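Side-chain contacts in manganese lipoxygenase (PDB 5FX8), which oxygenates linoleic and alpha-linolenic acids to 11S- and 13R-hydroperoxy fatty acids, using a catalytic manganese ion: residues Gly57-Ser62 and Thr307-His312; His301-Arg306 and Ile440-Gly445; Leu49-Pro54 and Asp427-Arg432; Thr81-Gly86 and Asn91-Asp96. One frame throughout, in Å; residues are numbered along the deposited sequence.

Contact 1: Gly57-Ser62 and Thr307-His312; sequences GARNAS and TLSDRH. With NAG (2-acetamido-2-deoxy-beta-D-glucopyranose), chain E.
Ser309 OG, packed against the side chain of Arg59, is gripped by two partners. Ser309 OG accepts from Arg311 N at 3.1 Å in a nearly straight bond (165°), which makes an ST turn. Ser309 OG also lies 2.8 Å from the oxygen of a water. That water donates to Arg59 O at 2.9 Å. The water thus ties the turn to the helix backbone; no direct hydrogen bond joins the two segments.

Arg59 carries most of the contact. Its CG is anti to the backbone N (chi1 -180°) and the chain stays extended as far as NE, which takes the guanidinium across Ser309 to His312. Ser309 CB lies 3.4 Å from Arg59 NE, and Ser309 OG sits over one guanidinium face. Farther out, Arg59 NH2 comes 3.7 Å from His312 CA.

Arg311 crosses the chain of Arg59, its NH2 3.7 Å from Arg59 CD. The two guanidinium planes are turned 67° apart. Both groups reach the carboxylate of Asp53, which probably offsets the two like charges. Arg59 is held further by Glu435 and by Thr48 O, and His312 NE2 bonds Asp433.

Asn60, one residue on, carries an N-linked glycan. The contact joins helix 56-69 to the loop between helices 268-305 and 313-321, with helix 434-444 alongside.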
loop_
_atom_site.group_PDB
_atom_site.type_symbol
_atom_site.label_atom_id
_atom_site.label_comp_id
_atom_site.label_asym_id
_atom_site.label_seq_id
_atom_site.Cartn_x
_atom_site.Cartn_y
_atom_site.Cartn_z
ATOM N N GLY A 57 34.162 -17.379 14.845
ATOM C CA GLY A 57 33.949 -18.737 14.387
ATOM C C GLY A 57 32.533 -19.187 14.660
ATOM O O GLY A 57 31.933 -19.923 13.869
ATOM N N ALA A 58 31.971 -18.719 15.767
ATOM C CA ALA A 58 30.580 -18.995 16.065
ATOM C C ALA A 58 29.665 -18.229 15.132
ATOM O O ALA A 58 28.629 -18.754 14.707
ATOM C CB ALA A 58 30.282 -18.632 17.511
ATOM N N ARG A 59 30.027 -16.975 14.834
ATOM C CA ARG A 59 29.287 -16.162 13.872
ATOM C C ARG A 59 29.229 -16.862 12.525
ATOM O O ARG A 59 28.161 -17.029 11.921
ATOM C CB ARG A 59 29.958 -14.790 13.783
ATOM C CG ARG A 59 29.353 -13.776 12.848
ATOM C CD ARG A 59 29.943 -12.393 13.107
ATOM N NE ARG A 59 29.408 -11.354 12.239
ATOM C CZ ARG A 59 29.254 -10.098 12.601
ATOM N NH1 ARG A 59 29.600 -9.724 13.808
ATOM N NH2 ARG A 59 28.754 -9.221 11.765
ATOM N N ASN A 60 30.371 -17.344 12.081
ATOM C CA ASN A 60 30.420 -18.185 10.902
ATOM C C ASN A 60 29.525 -19.418 11.042
ATOM O O ASN A 60 28.886 -19.838 10.075
ATOM C CB ASN A 60 31.866 -18.567 10.645
ATOM C CG ASN A 60 32.614 -17.519 9.849
ATOM O OD1 ASN A 60 32.049 -16.504 9.435
ATOM N ND2 ASN A 60 33.909 -17.771 9.626
ATOM N N ALA A 61 29.455 -20.015 12.229
ATOM C CA ALA A 61 28.646 -21.227 12.346
ATOM C C ALA A 61 27.168 -20.916 12.180
ATOM O O ALA A 61 26.428 -21.684 11.550
ATOM C CB ALA A 61 28.897 -21.928 13.676
ATOM N N SER A 62 26.714 -19.796 12.734
ATOM C CA SER A 62 25.303 -19.479 12.603
ATOM C C SER A 62 24.953 -19.202 11.158
ATOM O O SER A 62 23.899 -19.627 10.678
ATOM C CB SER A 62 24.945 -18.302 13.481
ATOM O OG SER A 62 25.290 -18.603 14.805
ATOM N N THR A 307 24.133 -14.912 3.828
ATOM C CA THR A 307 25.561 -14.588 3.821
ATOM C C THR A 307 25.975 -13.619 4.926
ATOM O O THR A 307 27.052 -13.767 5.501
ATOM C CB THR A 307 25.987 -13.978 2.478
ATOM O OG1 THR A 307 25.074 -12.933 2.110
ATOM C CG2 THR A 307 26.100 -15.011 1.382
ATOM N N LEU A 308 25.163 -12.602 5.196
ATOM C CA LEU A 308 25.425 -11.693 6.298
ATOM C C LEU A 308 24.938 -12.301 7.600
ATOM O O LEU A 308 23.898 -12.966 7.648
ATOM C CB LEU A 308 24.723 -10.355 6.103
ATOM C CG LEU A 308 24.832 -9.681 4.762
ATOM C CD1 LEU A 308 24.008 -8.439 4.767
ATOM C CD2 LEU A 308 26.255 -9.364 4.539
ATOM N N SER A 309 25.687 -12.045 8.663
ATOM C CA SER A 309 25.270 -12.489 9.974
ATOM C C SER A 309 23.997 -11.768 10.372
ATOM O O SER A 309 23.736 -10.647 9.948
ATOM C CB SER A 309 26.372 -12.207 10.992
ATOM O OG SER A 309 25.991 -12.541 12.308
ATOM N N ASP A 310 23.204 -12.406 11.207
ATOM C CA ASP A 310 22.105 -11.671 11.779
ATOM C C ASP A 310 22.583 -10.446 12.570
ATOM O O ASP A 310 21.827 -9.479 12.705
ATOM C CB ASP A 310 21.268 -12.619 12.624
ATOM C CG ASP A 310 20.424 -13.587 11.781
ATOM O OD1 ASP A 310 20.103 -13.330 10.582
ATOM O OD2 ASP A 310 20.044 -14.622 12.353
ATOM N N ARG A 311 23.824 -10.435 13.059
ATOM C CA ARG A 311 24.329 -9.291 13.818
ATOM C C ARG A 311 25.025 -8.259 12.952
ATOM O O ARG A 311 25.488 -7.255 13.474
ATOM C CB ARG A 311 25.271 -9.753 14.933
ATOM C CG ARG A 311 24.615 -10.728 15.881
ATOM C CD ARG A 311 25.495 -11.091 17.067
ATOM N NE ARG A 311 26.591 -12.023 16.778
ATOM C CZ ARG A 311 27.880 -11.721 16.890
ATOM N NH1 ARG A 311 28.254 -10.507 17.270
ATOM N NH2 ARG A 311 28.801 -12.629 16.620
ATOM N N HIS A 312 25.081 -8.466 11.666
ATOM C CA HIS A 312 25.629 -7.484 10.745
ATOM C C HIS A 312 24.702 -6.277 10.610
ATOM O O HIS A 312 23.500 -6.447 10.396
ATOM C CB HIS A 312 25.825 -8.126 9.407
ATOM C CG HIS A 312 26.756 -7.386 8.521
ATOM N ND1 HIS A 312 26.503 -6.115 8.080
ATOM C CD2 HIS A 312 27.939 -7.740 7.987
ATOM C CE1 HIS A 312 27.489 -5.715 7.307
ATOM N NE2 HIS A 312 28.375 -6.684 7.237
HETATM C C1 NAG E . 34.848 -16.980 8.880
HETATM C C2 NAG E . 36.294 -17.358 9.227
HETATM C C3 NAG E . 37.278 -16.630 8.308
HETATM C C4 NAG E . 36.895 -16.824 6.849
HETATM C C5 NAG E . 35.449 -16.406 6.659
HETATM C C6 NAG E . 34.948 -16.607 5.260
HETATM C C7 NAG E . 36.849 -17.943 11.557
HETATM C C8 NAG E . 37.167 -17.397 12.923
HETATM N N2 NAG E . 36.590 -17.036 10.613
HETATM O O3 NAG E . 38.612 -17.066 8.562
HETATM O O4 NAG E . 37.707 -16.017 6.008
HETATM O O5 NAG E . 34.617 -17.195 7.511
HETATM O O6 NAG E . 35.003 -17.982 4.923
HETATM O O7 NAG E . 36.825 -19.139 11.327
HETATM O O HOH W 1 26.080 -15.226 12.907
#

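Contact 2: His301-Arg306 and Ile440-Gly445; sequences HEAAFR and IAEANG
Helices 268-305 and 434-444 come close near their C-terminal ends, with the CA atoms of Ala303 and Ala443 only 5.3 Å apart. Small side chains leave room for this. Ala303 CB rests 3.9 Å from Ala443 CA, and the two methyl groups touch loosely. Glu442 CG packs beside them, 3.8 Å from Ala303 CB.

From there the Glu442 chain bends at chi2 (92°) and brings its carboxylate to Arg306. Arg306 NE donates to Glu442 OE2 at 2.9 Å in a buried salt bridge. The oxygen lies close to the guanidinium plane, at its edge. The nitrogen, however, meets the carboxylate from above, 42° out of its plane. A water donates to Glu442 OE2 at 2.7 Å and is more weakly linked to Arg306 NH2.

Further partners hold both groups. Tyr72 OH bonds Glu442 OE2, Arg67 forms a salt bridge with Glu442 OE1, and Arg306 NH1 reaches Phe70 O. The carboxylate is thus flanked by two arginines, which would probably keep it ionised.

The arrangement is close helix-helix packing through alanines in the largely helical lipoxygenase fold. Helix 268-305 is a long helix that also bears the manganese ligands His290 and His294.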
loop_
_atom_site.group_PDB
_atom_site.type_symbol
_atom_site.label_atom_id
_atom_site.label_comp_id
_atom_site.label_asym_id
_atom_site.label_seq_id
_atom_site.Cartn_x
_atom_site.Cartn_y
_atom_site.Cartn_z
ATOM N N HIS A 301 17.423 -9.556 -0.724
ATOM C CA HIS A 301 17.392 -9.899 0.678
ATOM C C HIS A 301 17.642 -11.387 0.914
ATOM O O HIS A 301 18.185 -11.744 1.952
ATOM C CB HIS A 301 16.066 -9.463 1.268
ATOM C CG HIS A 301 15.883 -9.855 2.691
ATOM N ND1 HIS A 301 15.491 -11.121 3.071
ATOM C CD2 HIS A 301 16.022 -9.150 3.831
ATOM C CE1 HIS A 301 15.398 -11.179 4.385
ATOM N NE2 HIS A 301 15.728 -9.998 4.870
ATOM N N GLU A 302 17.255 -12.275 0.002
ATOM C CA GLU A 302 17.539 -13.695 0.196
ATOM C C GLU A 302 19.033 -13.941 0.190
ATOM O O GLU A 302 19.589 -14.634 1.063
ATOM C CB GLU A 302 16.891 -14.530 -0.911
ATOM C CG GLU A 302 15.431 -14.677 -0.787
ATOM C CD GLU A 302 14.788 -15.372 -1.954
ATOM O OE1 GLU A 302 15.101 -16.540 -2.264
ATOM O OE2 GLU A 302 13.934 -14.736 -2.565
ATOM N N ALA A 303 19.691 -13.402 -0.834
ATOM C CA ALA A 303 21.122 -13.561 -0.939
ATOM C C ALA A 303 21.812 -12.989 0.298
ATOM O O ALA A 303 22.727 -13.618 0.843
ATOM C CB ALA A 303 21.590 -12.919 -2.244
ATOM N N ALA A 304 21.330 -11.843 0.811
ATOM C CA ALA A 304 21.920 -11.281 2.026
ATOM C C ALA A 304 21.694 -12.180 3.234
ATOM O O ALA A 304 22.615 -12.407 4.022
ATOM C CB ALA A 304 21.379 -9.879 2.306
ATOM N N PHE A 305 20.475 -12.674 3.421
ATOM C CA PHE A 305 20.192 -13.493 4.598
ATOM C C PHE A 305 21.044 -14.756 4.619
ATOM O O PHE A 305 21.455 -15.208 5.684
ATOM C CB PHE A 305 18.707 -13.840 4.633
ATOM C CG PHE A 305 18.226 -14.384 5.937
ATOM C CD1 PHE A 305 18.035 -13.561 7.022
ATOM C CD2 PHE A 305 17.907 -15.726 6.060
ATOM C CE1 PHE A 305 17.569 -14.071 8.199
ATOM C CE2 PHE A 305 17.431 -16.240 7.232
ATOM C CZ PHE A 305 17.257 -15.429 8.297
ATOM N N ARG A 306 21.344 -15.305 3.457
ATOM C CA ARG A 306 22.231 -16.454 3.349
ATOM C C ARG A 306 23.720 -16.155 3.567
ATOM O O ARG A 306 24.515 -17.095 3.513
ATOM C CB ARG A 306 22.046 -17.101 1.975
ATOM C CG ARG A 306 20.675 -17.718 1.808
ATOM C CD ARG A 306 20.568 -18.442 0.530
ATOM N NE ARG A 306 21.766 -19.219 0.271
ATOM C CZ ARG A 306 21.954 -20.471 0.665
ATOM N NH1 ARG A 306 21.013 -21.118 1.340
ATOM N NH2 ARG A 306 23.089 -21.074 0.373
ATOM N N ILE A 440 27.715 -10.227 -2.073
ATOM C CA ILE A 440 27.769 -9.809 -3.469
ATOM C C ILE A 440 28.005 -11.007 -4.373
ATOM O O ILE A 440 27.362 -11.158 -5.418
ATOM C CB ILE A 440 28.839 -8.731 -3.666
ATOM C CG1 ILE A 440 28.626 -7.606 -2.667
ATOM C CG2 ILE A 440 28.793 -8.209 -5.072
ATOM C CD1 ILE A 440 27.327 -6.943 -2.805
ATOM N N ALA A 441 28.923 -11.881 -3.980
ATOM C CA ALA A 441 29.171 -13.085 -4.761
ATOM C C ALA A 441 27.923 -13.974 -4.834
ATOM O O ALA A 441 27.599 -14.532 -5.882
ATOM C CB ALA A 441 30.361 -13.824 -4.154
ATOM N N GLU A 442 27.213 -14.102 -3.722
ATOM C CA GLU A 442 25.996 -14.895 -3.644
ATOM C C GLU A 442 24.909 -14.313 -4.531
ATOM O O GLU A 442 24.159 -15.052 -5.180
ATOM C CB GLU A 442 25.537 -14.950 -2.185
ATOM C CG GLU A 442 24.229 -15.636 -1.896
ATOM C CD GLU A 442 24.379 -17.113 -1.577
ATOM O OE1 GLU A 442 25.500 -17.533 -1.217
ATOM O OE2 GLU A 442 23.363 -17.854 -1.659
ATOM N N ALA A 443 24.786 -12.987 -4.539
ATOM C CA ALA A 443 23.807 -12.349 -5.397
ATOM C C ALA A 443 24.125 -12.639 -6.839
ATOM O O ALA A 443 23.252 -13.037 -7.611
ATOM C CB ALA A 443 23.781 -10.848 -5.155
ATOM N N ASN A 444 25.384 -12.455 -7.217
ATOM C CA ASN A 444 25.742 -12.612 -8.610
ATOM C C ASN A 444 25.713 -14.061 -9.056
ATOM O O ASN A 444 25.590 -14.313 -10.255
ATOM C CB ASN A 444 27.106 -12.009 -8.859
ATOM C CG ASN A 444 27.061 -10.522 -8.928
ATOM O OD1 ASN A 444 26.501 -9.954 -9.870
ATOM N ND2 ASN A 444 27.657 -9.867 -7.947
ATOM N N GLY A 445 25.797 -15.010 -8.130
ATOM C CA GLY A 445 25.927 -16.399 -8.480
ATOM C C GLY A 445 24.687 -17.225 -8.235
ATOM O O GLY A 445 23.805 -17.310 -9.081
HETATM O O HOH W 2 23.972 -20.405 -2.204
#

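Contact 3: Leu49-Pro54 and Asp427-Arg432; sequences LPNNDP and DGALLR. Unlike the reference sequence in segment 49-54: Asn52 (reference Lys).
Asn51 reaches from the loop before helix 56-69 to the short helix 428-431, where it meets Ala429 and Arg432. Its CG lies anti to the carbonyl carbon (chi1 -47°), and this turns the amide toward the helix. Asn51 ND2 donates to Ala429 O at 3.0 Å, with an N-H...O angle of 145°. The donor lies in the carbonyl plane, on a lone pair, and the oxygen lies in the plane of the Asn51 amide. The bond thus uses the planes of both groups. The Asn51 amide also passes Arg432 O, with ND2 at 3.7 Å, which is contact without a bond.

This is a side-chain-to-backbone bond to a carbonyl of the one-turn helix 428-431. It links the N-terminal part of the lipoxygenase chain to the region that leads into helix 434-444.

Arg432 adds the CB of its side chain, 4.1 Å from Asn51 ND2. Its guanidinium folds back over its own helix, with Gly428 O 3.6 Å above the centre of one face. Ala429 CB is a looser neighbour, 4.4 Å from Asn51 ND2. The Ala429 methyl also touches Tyr420 of helix 396-420, a residue that Leu49 touches too. Pro50 packs on Tyr434 and Glu435.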
loop_
_atom_site.group_PDB
_atom_site.type_symbol
_atom_site.label_atom_id
_atom_site.label_comp_id
_atom_site.label_asym_id
_atom_site.label_seq_id
_atom_site.Cartn_x
_atom_site.Cartn_y
_atom_site.Cartn_z
ATOM N N LEU A 49 30.379 -5.376 12.634
ATOM C CA LEU A 49 31.030 -5.993 11.498
ATOM C C LEU A 49 31.760 -7.261 11.924
ATOM O O LEU A 49 32.078 -7.434 13.096
ATOM C CB LEU A 49 32.013 -5.022 10.869
ATOM C CG LEU A 49 31.383 -3.852 10.130
ATOM C CD1 LEU A 49 32.490 -2.984 9.563
ATOM C CD2 LEU A 49 30.472 -4.357 9.040
ATOM N N PRO A 50 32.009 -8.187 10.994
ATOM C CA PRO A 50 32.766 -9.390 11.349
ATOM C C PRO A 50 34.253 -9.154 11.461
ATOM O O PRO A 50 34.940 -9.968 12.079
ATOM C CB PRO A 50 32.457 -10.342 10.197
ATOM C CG PRO A 50 32.190 -9.451 9.065
ATOM C CD PRO A 50 31.458 -8.287 9.631
ATOM N N ASN A 51 34.752 -8.053 10.903
ATOM C CA ASN A 51 36.189 -7.794 10.821
ATOM C C ASN A 51 36.881 -8.011 12.163
ATOM O O ASN A 51 37.845 -8.781 12.258
ATOM C CB ASN A 51 36.412 -6.371 10.304
ATOM C CG ASN A 51 35.547 -6.051 9.076
ATOM O OD1 ASN A 51 34.396 -6.482 8.997
ATOM N ND2 ASN A 51 36.095 -5.298 8.119
ATOM N N ASN A 52 36.375 -7.401 13.225
ATOM C CA ASN A 52 37.100 -7.510 14.486
ATOM C C ASN A 52 36.277 -8.128 15.597
ATOM O O ASN A 52 36.268 -7.645 16.731
ATOM C CB ASN A 52 37.599 -6.149 14.895
ATOM C CG ASN A 52 38.590 -5.648 13.936
ATOM O OD1 ASN A 52 39.654 -6.214 13.790
ATOM N ND2 ASN A 52 38.247 -4.603 13.238
ATOM N N ASP A 53 35.608 -9.210 15.264
ATOM C CA ASP A 53 34.691 -9.871 16.146
ATOM C C ASP A 53 35.387 -11.058 16.792
ATOM O O ASP A 53 35.869 -11.938 16.067
ATOM C CB ASP A 53 33.478 -10.321 15.342
ATOM C CG ASP A 53 32.362 -10.788 16.196
ATOM O OD1 ASP A 53 32.596 -11.133 17.356
ATOM O OD2 ASP A 53 31.235 -10.847 15.704
ATOM N N PRO A 54 35.470 -11.138 18.121
ATOM C CA PRO A 54 36.161 -12.281 18.733
ATOM C C PRO A 54 35.484 -13.581 18.426
ATOM O O PRO A 54 36.143 -14.557 18.080
ATOM C CB PRO A 54 36.095 -11.976 20.231
ATOM C CG PRO A 54 35.759 -10.615 20.333
ATOM C CD PRO A 54 34.966 -10.226 19.144
ATOM N N ASP A 427 38.893 2.457 1.696
ATOM C CA ASP A 427 37.751 1.550 1.794
ATOM C C ASP A 427 38.144 0.103 2.127
ATOM O O ASP A 427 37.483 -0.834 1.705
ATOM C CB ASP A 427 36.942 1.589 0.502
ATOM C CG ASP A 427 36.079 2.822 0.408
ATOM O OD1 ASP A 427 35.939 3.518 1.436
ATOM O OD2 ASP A 427 35.543 3.110 -0.675
ATOM N N GLY A 428 39.205 -0.055 2.919
ATOM C CA GLY A 428 39.649 -1.380 3.295
ATOM C C GLY A 428 38.678 -2.109 4.203
ATOM O O GLY A 428 38.468 -3.316 4.050
ATOM N N ALA A 429 38.072 -1.401 5.157
ATOM C CA ALA A 429 37.066 -2.048 5.996
ATOM C C ALA A 429 35.966 -2.729 5.166
ATOM O O ALA A 429 35.493 -3.805 5.538
ATOM C CB ALA A 429 36.463 -1.047 6.979
ATOM N N LEU A 430 35.536 -2.129 4.046
ATOM C CA LEU A 430 34.544 -2.804 3.210
ATOM C C LEU A 430 35.137 -4.011 2.520
ATOM O O LEU A 430 34.460 -5.018 2.332
ATOM C CB LEU A 430 33.974 -1.879 2.139
ATOM C CG LEU A 430 32.817 -0.967 2.490
ATOM C CD1 LEU A 430 33.362 0.301 3.153
ATOM C CD2 LEU A 430 32.070 -0.636 1.232
ATOM N N LEU A 431 36.383 -3.915 2.094
ATOM C CA LEU A 431 36.939 -5.017 1.330
ATOM C C LEU A 431 37.166 -6.229 2.204
ATOM O O LEU A 431 37.029 -7.357 1.730
ATOM C CB LEU A 431 38.233 -4.592 0.649
ATOM C CG LEU A 431 37.999 -3.819 -0.640
ATOM C CD1 LEU A 431 38.963 -2.647 -0.761
ATOM C CD2 LEU A 431 38.077 -4.764 -1.830
ATOM N N ARG A 432 37.471 -6.007 3.477
ATOM C CA ARG A 432 37.765 -7.058 4.432
ATOM C C ARG A 432 36.549 -7.526 5.219
ATOM O O ARG A 432 36.712 -8.315 6.157
ATOM C CB ARG A 432 38.837 -6.585 5.402
ATOM C CG ARG A 432 40.120 -6.278 4.746
ATOM C CD ARG A 432 41.160 -5.853 5.735
ATOM N NE ARG A 432 41.832 -4.714 5.165
ATOM C CZ ARG A 432 41.699 -3.503 5.656
ATOM N NH1 ARG A 432 40.974 -3.346 6.750
ATOM N NH2 ARG A 432 42.307 -2.474 5.090
#

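Contact 4: Thr81-Gly86 and Asn91-Asp96; sequences TFYPTG and NISARD. With NAG (2-acetamido-2-deoxy-beta-D-glucopyranose), chain J.
The Tyr83 ring has Pro84 CD over one face, 3.4 Å above it and offset toward the rim, while Ser93 OG is placed at the ring edge. That oxygen is modelled too close to Tyr83 OH, so neither a bond between the hydroxyls nor the detail of the edge contact can be trusted. A sounder partner of Tyr83 OH is Tyr326 O, to which it is hydrogen-bonded. Tyr83 CG is anti to the backbone N (chi1 -175°), and this sends the ring out from its strand to the helix. Both Tyr83 and Ser93 also touch Pro330 of helix 328-336.

A second flat group lies farther along the helix. Arg95 grips Asp96 side-on, through NE at 3.1 Å and NH2 at 3.0 Å, both to Asp96 OD1. Asp96 OD2 bonds Tyr326 N, so Tyr83 and Asp96 hold the two backbone polar groups of one residue.

Asn91 ND2 is joined to C1 of a sugar by a 1.4 Å covalent bond.

Strand 83-85 pairs antiparallel with strand 71-73 and runs straight into helix 86-124. The contact closes this strand-to-helix junction, where a tyrosine from the strand lies against the first turns of the helix.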
loop_
_atom_site.group_PDB
_atom_site.type_symbol
_atom_site.label_atom_id
_atom_site.label_comp_id
_atom_site.label_asym_id
_atom_site.label_seq_id
_atom_site.Cartn_x
_atom_site.Cartn_y
_atom_site.Cartn_z
ATOM N N THR A 81 11.778 -14.577 -9.907
ATOM C CA THR A 81 12.837 -14.636 -8.923
ATOM C C THR A 81 12.583 -15.803 -7.978
ATOM O O THR A 81 11.435 -16.162 -7.729
ATOM C CB THR A 81 12.866 -13.283 -8.182
ATOM O OG1 THR A 81 13.577 -12.318 -8.945
ATOM C CG2 THR A 81 13.456 -13.391 -6.886
ATOM N N PHE A 82 13.648 -16.401 -7.459
ATOM C CA PHE A 82 13.502 -17.462 -6.477
ATOM C C PHE A 82 12.766 -16.941 -5.247
ATOM O O PHE A 82 12.966 -15.808 -4.818
ATOM C CB PHE A 82 14.884 -17.999 -6.066
ATOM C CG PHE A 82 15.670 -18.664 -7.180
ATOM C CD1 PHE A 82 15.071 -19.557 -8.055
ATOM C CD2 PHE A 82 17.035 -18.419 -7.331
ATOM C CE1 PHE A 82 15.813 -20.174 -9.051
ATOM C CE2 PHE A 82 17.772 -19.034 -8.345
ATOM C CZ PHE A 82 17.160 -19.899 -9.194
ATOM N N TYR A 83 11.920 -17.765 -4.683
ATOM C CA TYR A 83 11.242 -17.505 -3.424
ATOM C C TYR A 83 11.800 -18.442 -2.366
ATOM O O TYR A 83 12.121 -19.588 -2.674
ATOM C CB TYR A 83 9.730 -17.706 -3.560
ATOM C CG TYR A 83 8.949 -17.329 -2.333
ATOM C CD1 TYR A 83 8.552 -16.020 -2.114
ATOM C CD2 TYR A 83 8.612 -18.272 -1.391
ATOM C CE1 TYR A 83 7.847 -15.687 -1.008
ATOM C CE2 TYR A 83 7.919 -17.938 -0.299
ATOM C CZ TYR A 83 7.538 -16.655 -0.104
ATOM O OH TYR A 83 6.828 -16.342 1.020
ATOM N N PRO A 84 11.988 -17.977 -1.137
ATOM C CA PRO A 84 12.677 -18.800 -0.142
ATOM C C PRO A 84 11.879 -20.011 0.258
ATOM O O PRO A 84 10.679 -19.935 0.505
ATOM C CB PRO A 84 12.852 -17.852 1.051
ATOM C CG PRO A 84 11.921 -16.829 0.854
ATOM C CD PRO A 84 11.787 -16.621 -0.621
ATOM N N THR A 85 12.575 -21.127 0.358
ATOM C CA THR A 85 11.966 -22.334 0.876
ATOM C C THR A 85 12.897 -22.910 1.929
ATOM O O THR A 85 13.771 -22.193 2.410
ATOM C CB THR A 85 11.681 -23.313 -0.264
ATOM O OG1 THR A 85 10.894 -24.383 0.235
ATOM C CG2 THR A 85 12.968 -23.841 -0.862
ATOM N N GLY A 86 12.725 -24.176 2.315
ATOM C CA GLY A 86 13.445 -24.737 3.441
ATOM C C GLY A 86 12.728 -24.488 4.754
ATOM O O GLY A 86 11.778 -23.720 4.847
ATOM N N ASN A 91 9.535 -20.844 7.712
ATOM C CA ASN A 91 9.207 -20.161 8.958
ATOM C C ASN A 91 9.115 -18.657 8.752
ATOM O O ASN A 91 8.202 -18.006 9.272
ATOM C CB ASN A 91 10.228 -20.484 10.037
ATOM C CG ASN A 91 9.916 -21.771 10.762
ATOM O OD1 ASN A 91 9.270 -22.662 10.224
ATOM N ND2 ASN A 91 10.383 -21.877 11.988
ATOM N N ILE A 92 10.044 -18.090 7.982
ATOM C CA ILE A 92 10.025 -16.660 7.704
ATOM C C ILE A 92 8.816 -16.301 6.864
ATOM O O ILE A 92 8.138 -15.290 7.117
ATOM C CB ILE A 92 11.338 -16.251 7.025
ATOM C CG1 ILE A 92 12.431 -16.207 8.054
ATOM C CG2 ILE A 92 11.237 -14.916 6.433
ATOM C CD1 ILE A 92 13.724 -15.945 7.468
ATOM N N SER A 93 8.514 -17.128 5.864
ATOM C CA SER A 93 7.351 -16.870 5.037
ATOM C C SER A 93 6.070 -16.882 5.866
ATOM O O SER A 93 5.207 -16.021 5.699
ATOM C CB SER A 93 7.294 -17.895 3.923
ATOM O OG SER A 93 6.460 -17.433 2.896
ATOM N N ALA A 94 5.958 -17.814 6.802
ATOM C CA ALA A 94 4.744 -17.937 7.588
ATOM C C ALA A 94 4.641 -16.847 8.645
ATOM O O ALA A 94 3.540 -16.378 8.952
ATOM C CB ALA A 94 4.692 -19.315 8.227
ATOM N N ARG A 95 5.766 -16.442 9.228
ATOM C CA ARG A 95 5.736 -15.304 10.139
ATOM C C ARG A 95 5.251 -14.052 9.435
ATOM O O ARG A 95 4.434 -13.305 9.982
ATOM C CB ARG A 95 7.117 -15.065 10.736
ATOM C CG ARG A 95 7.177 -13.839 11.628
ATOM C CD ARG A 95 8.553 -13.253 11.629
ATOM N NE ARG A 95 8.982 -12.896 10.279
ATOM C CZ ARG A 95 10.247 -12.680 9.943
ATOM N NH1 ARG A 95 11.203 -12.804 10.856
ATOM N NH2 ARG A 95 10.570 -12.360 8.700
ATOM N N ASP A 96 5.734 -13.817 8.207
ATOM C CA ASP A 96 5.315 -12.642 7.454
ATOM C C ASP A 96 3.846 -12.715 7.085
ATOM O O ASP A 96 3.145 -11.704 7.128
ATOM C CB ASP A 96 6.153 -12.489 6.195
ATOM C CG ASP A 96 7.505 -11.912 6.467
ATOM O OD1 ASP A 96 7.854 -11.778 7.641
ATOM O OD2 ASP A 96 8.244 -11.609 5.517
HETATM C C1 NAG J . 10.183 -23.046 12.795
HETATM C C2 NAG J . 11.469 -23.338 13.562
HETATM C C3 NAG J . 11.261 -24.503 14.535
HETATM C C4 NAG J . 10.047 -24.252 15.427
HETATM C C5 NAG J . 8.825 -23.877 14.587
HETATM C C6 NAG J . 7.643 -23.429 15.423
HETATM C C7 NAG J . 13.551 -22.702 12.395
HETATM C C8 NAG J . 13.413 -21.364 13.052
HETATM N N2 NAG J . 12.590 -23.599 12.667
HETATM O O3 NAG J . 12.430 -24.637 15.335
HETATM O O4 NAG J . 9.733 -25.400 16.211
HETATM O O5 NAG J . 9.139 -22.786 13.706
HETATM O O6 NAG J . 7.807 -22.106 15.926
HETATM O O7 NAG J . 14.493 -22.962 11.648
#

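How the contacts relate
Contacts 1 and 3 join through Asp53: its OD2 lies 2.7 Å from Arg59 NH1 and 3.2 Å from Arg311 NH2, both salt bridges. Segment 307-312 of contact 1 follows directly on segment 301-306 of contact 2, and Thr307 CG2 packs 3.6 Å from Glu442 CB. Contacts 2 and 4 meet where Phe305 CZ lies 3.7 Å from Ile92 CD1. Contacts 3 and 4 are farthest apart, their centres about 29 Å from each other. Contacts 1, 2 and 3 lie away from the metal. Contact 4 comes nearer: the side chain of Tyr83 is about 9 Å from that of the manganese ligand His294 and about 13 Å from the manganese ion.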